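Local coordinates for flagellin hook IN motif family (Aeromonas hydrophila subsp. hydrophila, PDB 6XI1), which probably serves as the calcium-stiffened extender region of a bacterial RTX adhesin, holding its ligand-binding end away from the cell, at residues K94-G99 with V127-V132; A72-S77 with K104-T109. All coordinates share one frame; numbering follows the deposited sequence.

Both contacts lie towards the N-terminal end of this elongated chain of beta-sandwich repeats, their centres about 19 Å apart. Along the chain their segments alternate: 72-77, 94-99, 104-109, then 127-132. Contact 2 is internal to the first sandwich, where the loop ahead of strand 77-80 lies against strand 103-111. Contact 1 sits at the junction with the next sandwich, where the loop ahead of strand 103-111 shares calcium ions with the linker between strands 117-125 and 132-142. The two meet directly, as Tyr97 OH packs 3.3 Å from Lys104 CD and Leu75 CD1 touches Val95. The calcium-bound junction therefore borders on the side-chain network that holds the 72-77 loop.

Contact 1. Residues K94-G99 with V127-V132; sequences KVQYLG and VNDAAV. With CA (calcium ion), chain L; CA (calcium ion), chain M; CA (calcium ion), chain Q.
Gly99 and Asn128 bring the two loops nearest, with their CA atoms 5.1 Å apart, while a type I beta turn from Val95 to Leu98 aims the carbonyls of Gln96 and Leu98 at the linker. Metal takes the place of direct bonding between the segments. One calcium ion is gripped by Gln96 O, by Leu98 O at 2.2 Å, by Val127 O and by Asp129 OD1; it thus holds Leu98 O and Val127 O together at 3.2 Å, although neither can donate a hydrogen bond. Asp129 carries the second ion as well. Asp129 OD1 bridges the two metals, and Asp129 OD2 joins it in a bidentate grip on the second calcium, 2.5 Å away. From the other loop Gln96 bends at chi2 (-60°), which swings OE1 round to that same ion at 2.4 Å. Its amide plane stands 90° to the Asp129 carboxylate, and NE2 is held by Asn92. Two waters also bind here, one of them donating to Asn128 O at 2.6 Å. Asn128, with CG anti to the backbone N (chi1 -169°), delivers OD1 to a third calcium that also takes Asp129 O. Glu37 and Asp162 contribute oxygens to the first ion, tying both neighbouring domains into a cadherin-like interdomain calcium cluster, which would be expected to stiffen the joint between repeats.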
loop_
_atom_site.group_PDB
_atom_site.type_symbol
_atom_site.label_atom_id
_atom_site.label_comp_id
_atom_site.label_asym_id
_atom_site.label_seq_id
_atom_site.Cartn_x
_atom_site.Cartn_y
_atom_site.Cartn_z
ATOM N N LYS A 94 13.468 -50.310 27.427
ATOM C CA LYS A 94 12.139 -50.803 27.836
ATOM C C LYS A 94 11.527 -49.911 28.925
ATOM O O LYS A 94 10.367 -50.140 29.269
ATOM C CB LYS A 94 12.229 -52.239 28.369
ATOM C CG LYS A 94 12.556 -53.321 27.348
ATOM C CD LYS A 94 12.465 -54.730 27.955
ATOM C CE LYS A 94 11.814 -55.770 27.060
ATOM N NZ LYS A 94 12.822 -56.518 26.273
ATOM N N VAL A 95 12.282 -48.984 29.519
ATOM C CA VAL A 95 11.762 -48.144 30.637
ATOM C C VAL A 95 11.650 -46.679 30.198
ATOM O O VAL A 95 11.342 -45.849 31.058
ATOM C CB VAL A 95 12.635 -48.296 31.893
ATOM C CG1 VAL A 95 12.709 -49.744 32.357
ATOM C CG2 VAL A 95 14.033 -47.737 31.671
ATOM N N GLN A 96 11.825 -46.387 28.910
ATOM C CA GLN A 96 11.802 -44.994 28.383
ATOM C C GLN A 96 10.428 -44.407 28.662
ATOM O O GLN A 96 10.355 -43.218 28.969
ATOM C CB GLN A 96 12.114 -44.966 26.889
ATOM C CG GLN A 96 13.559 -45.322 26.558
ATOM C CD GLN A 96 14.563 -44.401 27.192
ATOM O OE1 GLN A 96 14.582 -43.177 26.962
ATOM N NE2 GLN A 96 15.400 -44.986 28.049
ATOM N N TYR A 97 9.383 -45.245 28.635
ATOM C CA TYR A 97 7.970 -44.808 28.761
ATOM C C TYR A 97 7.693 -44.186 30.134
ATOM O O TYR A 97 6.663 -43.521 30.281
ATOM C CB TYR A 97 7.008 -45.958 28.498
ATOM C CG TYR A 97 6.883 -46.921 29.644
ATOM C CD1 TYR A 97 7.751 -47.990 29.772
ATOM C CD2 TYR A 97 5.864 -46.809 30.565
ATOM C CE1 TYR A 97 7.641 -48.883 30.832
ATOM C CE2 TYR A 97 5.772 -47.671 31.655
ATOM C CZ TYR A 97 6.654 -48.734 31.774
ATOM O OH TYR A 97 6.597 -49.574 32.858
ATOM N N LEU A 98 8.559 -44.408 31.131
ATOM C CA LEU A 98 8.336 -43.823 32.470
ATOM C C LEU A 98 8.660 -42.320 32.399
ATOM O O LEU A 98 9.683 -41.932 31.790
ATOM C CB LEU A 98 9.215 -44.531 33.496
ATOM C CG LEU A 98 8.930 -46.017 33.729
ATOM C CD1 LEU A 98 10.047 -46.611 34.549
ATOM C CD2 LEU A 98 7.579 -46.213 34.436
ATOM N N GLY A 99 7.720 -41.524 32.878
ATOM C CA GLY A 99 7.826 -40.064 32.976
ATOM C C GLY A 99 8.712 -39.664 34.136
ATOM O O GLY A 99 9.133 -40.525 34.918
ATOM N N VAL A 127 12.712 -40.744 33.908
ATOM C CA VAL A 127 13.091 -39.329 33.648
ATOM C C VAL A 127 12.301 -38.821 32.443
ATOM O O VAL A 127 11.909 -39.625 31.564
ATOM C CB VAL A 127 14.612 -39.182 33.432
ATOM C CG1 VAL A 127 15.413 -39.589 34.660
ATOM C CG2 VAL A 127 15.065 -39.957 32.226
ATOM N N ASN A 128 12.140 -37.502 32.368
ATOM C CA ASN A 128 11.446 -36.862 31.230
ATOM C C ASN A 128 12.181 -37.151 29.930
ATOM O O ASN A 128 13.423 -37.122 29.887
ATOM C CB ASN A 128 11.287 -35.350 31.368
ATOM C CG ASN A 128 10.340 -34.845 30.302
ATOM O OD1 ASN A 128 9.198 -35.321 30.207
ATOM N ND2 ASN A 128 10.836 -33.950 29.460
ATOM N N ASP A 129 11.412 -37.415 28.897
ATOM C CA ASP A 129 11.860 -37.413 27.489
ATOM C C ASP A 129 11.176 -36.210 26.852
ATOM O O ASP A 129 9.913 -36.055 27.022
ATOM C CB ASP A 129 11.500 -38.720 26.774
ATOM C CG ASP A 129 12.410 -39.889 27.155
ATOM O OD1 ASP A 129 12.244 -40.396 28.261
ATOM O OD2 ASP A 129 13.304 -40.239 26.341
ATOM N N ALA A 130 11.969 -35.367 26.204
ATOM C CA ALA A 130 11.453 -34.217 25.429
ATOM C C ALA A 130 10.407 -34.717 24.424
ATOM O O ALA A 130 10.615 -35.733 23.726
ATOM C CB ALA A 130 12.600 -33.501 24.736
ATOM N N ALA A 131 9.316 -33.987 24.292
ATOM C CA ALA A 131 8.347 -34.192 23.192
ATOM C C ALA A 131 9.055 -33.955 21.839
ATOM O O ALA A 131 10.026 -33.153 21.763
ATOM C CB ALA A 131 7.155 -33.294 23.375
ATOM N N VAL A 132 8.581 -34.630 20.808
ATOM C CA VAL A 132 9.022 -34.448 19.404
ATOM C C VAL A 132 7.876 -33.748 18.663
ATOM O O VAL A 132 6.783 -34.357 18.511
ATOM C CB VAL A 132 9.424 -35.769 18.728
ATOM C CG1 VAL A 132 9.786 -35.558 17.259
ATOM C CG2 VAL A 132 10.592 -36.399 19.489
HETATM CA CA CA L . 11.089 -41.344 30.134
HETATM CA CA CA M . 14.651 -41.156 28.211
HETATM CA CA CA Q . 8.005 -36.037 28.044
HETATM O O HOH W 1 15.092 -38.784 28.810
HETATM O O HOH W 2 16.309 -40.687 26.615
#

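Contact 2. Residues A72-S77 with K104-T109; sequences AGALGS and KVETFT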
loop_
_atom_site.group_PDB
_atom_site.type_symbol
_atom_site.label_atom_id
_atom_site.label_comp_id
_atom_site.label_asym_id
_atom_site.label_seq_id
_atom_site.Cartn_x
_atom_site.Cartn_y
_atom_site.Cartn_z
ATOM N N ALA A 72 4.781 -60.575 38.108
ATOM C CA ALA A 72 4.089 -60.535 36.791
ATOM C C ALA A 72 4.383 -59.165 36.164
ATOM O O ALA A 72 4.271 -58.158 36.913
ATOM C CB ALA A 72 2.608 -60.763 36.946
ATOM N N GLY A 73 4.801 -59.140 34.899
ATOM C CA GLY A 73 5.015 -57.884 34.162
ATOM C C GLY A 73 6.325 -57.201 34.534
ATOM O O GLY A 73 6.474 -56.005 34.220
ATOM N N ALA A 74 7.275 -57.931 35.124
ATOM C CA ALA A 74 8.680 -57.485 35.278
ATOM C C ALA A 74 9.296 -57.324 33.896
ATOM O O ALA A 74 9.182 -58.240 33.094
ATOM C CB ALA A 74 9.494 -58.477 36.077
ATOM N N LEU A 75 9.966 -56.201 33.659
ATOM C CA LEU A 75 10.754 -55.941 32.434
ATOM C C LEU A 75 12.198 -56.413 32.622
ATOM O O LEU A 75 12.858 -56.741 31.617
ATOM C CB LEU A 75 10.724 -54.429 32.205
ATOM C CG LEU A 75 9.323 -53.853 31.981
ATOM C CD1 LEU A 75 9.394 -52.336 31.919
ATOM C CD2 LEU A 75 8.716 -54.416 30.707
ATOM N N GLY A 76 12.697 -56.355 33.853
ATOM C CA GLY A 76 14.096 -56.725 34.144
ATOM C C GLY A 76 14.192 -58.198 34.504
ATOM O O GLY A 76 13.156 -58.909 34.513
ATOM N N SER A 77 15.396 -58.650 34.818
ATOM C CA SER A 77 15.630 -60.037 35.284
ATOM C C SER A 77 16.675 -59.974 36.393
ATOM O O SER A 77 17.457 -58.983 36.438
ATOM C CB SER A 77 16.035 -60.920 34.152
ATOM O OG SER A 77 17.256 -60.475 33.577
ATOM N N LYS A 104 8.411 -47.833 38.788
ATOM C CA LYS A 104 7.922 -49.210 38.529
ATOM C C LYS A 104 8.663 -50.152 39.482
ATOM O O LYS A 104 9.917 -50.139 39.474
ATOM C CB LYS A 104 8.167 -49.605 37.078
ATOM C CG LYS A 104 7.622 -50.969 36.688
ATOM C CD LYS A 104 7.998 -51.356 35.313
ATOM C CE LYS A 104 7.110 -52.436 34.743
ATOM N NZ LYS A 104 7.212 -53.685 35.522
ATOM N N VAL A 105 7.931 -50.937 40.269
ATOM C CA VAL A 105 8.555 -51.799 41.320
ATOM C C VAL A 105 8.450 -53.230 40.830
ATOM O O VAL A 105 7.343 -53.626 40.414
ATOM C CB VAL A 105 7.911 -51.576 42.696
ATOM C CG1 VAL A 105 8.384 -52.600 43.710
ATOM C CG2 VAL A 105 8.200 -50.165 43.187
ATOM N N GLU A 106 9.584 -53.937 40.787
ATOM C CA GLU A 106 9.651 -55.341 40.350
ATOM C C GLU A 106 10.275 -56.150 41.483
ATOM O O GLU A 106 11.197 -55.637 42.163
ATOM C CB GLU A 106 10.473 -55.483 39.073
ATOM C CG GLU A 106 10.103 -54.472 38.007
ATOM C CD GLU A 106 10.707 -54.732 36.640
ATOM O OE1 GLU A 106 11.819 -55.309 36.549
ATOM O OE2 GLU A 106 10.048 -54.365 35.658
ATOM N N THR A 107 9.783 -57.369 41.676
ATOM C CA THR A 107 10.256 -58.269 42.763
ATOM C C THR A 107 10.740 -59.572 42.161
ATOM O O THR A 107 10.195 -60.005 41.171
ATOM C CB THR A 107 9.166 -58.562 43.794
ATOM O OG1 THR A 107 8.176 -59.238 43.029
ATOM C CG2 THR A 107 8.684 -57.315 44.493
ATOM N N PHE A 108 11.764 -60.161 42.772
ATOM C CA PHE A 108 12.355 -61.437 42.322
ATOM C C PHE A 108 12.529 -62.312 43.557
ATOM O O PHE A 108 12.964 -61.818 44.620
ATOM C CB PHE A 108 13.650 -61.207 41.555
ATOM C CG PHE A 108 13.468 -60.286 40.381
ATOM C CD1 PHE A 108 13.418 -58.911 40.562
ATOM C CD2 PHE A 108 13.294 -60.799 39.113
ATOM C CE1 PHE A 108 13.211 -58.070 39.479
ATOM C CE2 PHE A 108 13.114 -59.957 38.023
ATOM C CZ PHE A 108 13.081 -58.596 38.211
ATOM N N THR A 109 12.116 -63.561 43.420
ATOM C CA THR A 109 12.144 -64.545 44.524
ATOM C C THR A 109 13.380 -65.413 44.321
ATOM O O THR A 109 13.539 -65.959 43.227
ATOM C CB THR A 109 10.832 -65.332 44.593
ATOM O OG1 THR A 109 9.809 -64.387 44.908
ATOM C CG2 THR A 109 10.886 -66.414 45.651
#
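At the edge of the Phe108 ring, in its plane, lies Gly76 O, 3.7 Å from CE2, while Ala74 CB and Ser77 CA approach the ring obliquely. The other flat group, the Glu106 carboxylate, takes both successive backbone amides of the loop. Gly76 N reaches the syn lone pair of Glu106 OE1 at 3.0 Å, whereas Leu75 N comes to Glu106 OE2 from above the carboxylate plane, at 2.7 Å and almost straight (172°). Lys104 NZ uses the anti lone pair of Glu106 OE2 in a 2.9 Å salt bridge, so this oxygen is gripped twice, and Tyr88 OH hydrogen-bonds to OE1. These bonds fix the rotation of the buried carboxylate, and the lysine would help to stabilise its negative charge. Lys104 runs extended until chi4 (-63°), where the final bend also brings NZ to Gly73 O at 2.8 Å. Leu75 crosses the lysine chain at about a right angle, its CD1 packed 3.6 Å from Lys104 CE. Alternate residues of one strand, Lys104, Glu106 and Phe108, thus meet the loop from the same side, joining the connection between strands 66-70 and 77-80 to strand 103-111 within the beta-sandwich of a cadherin-like repeat.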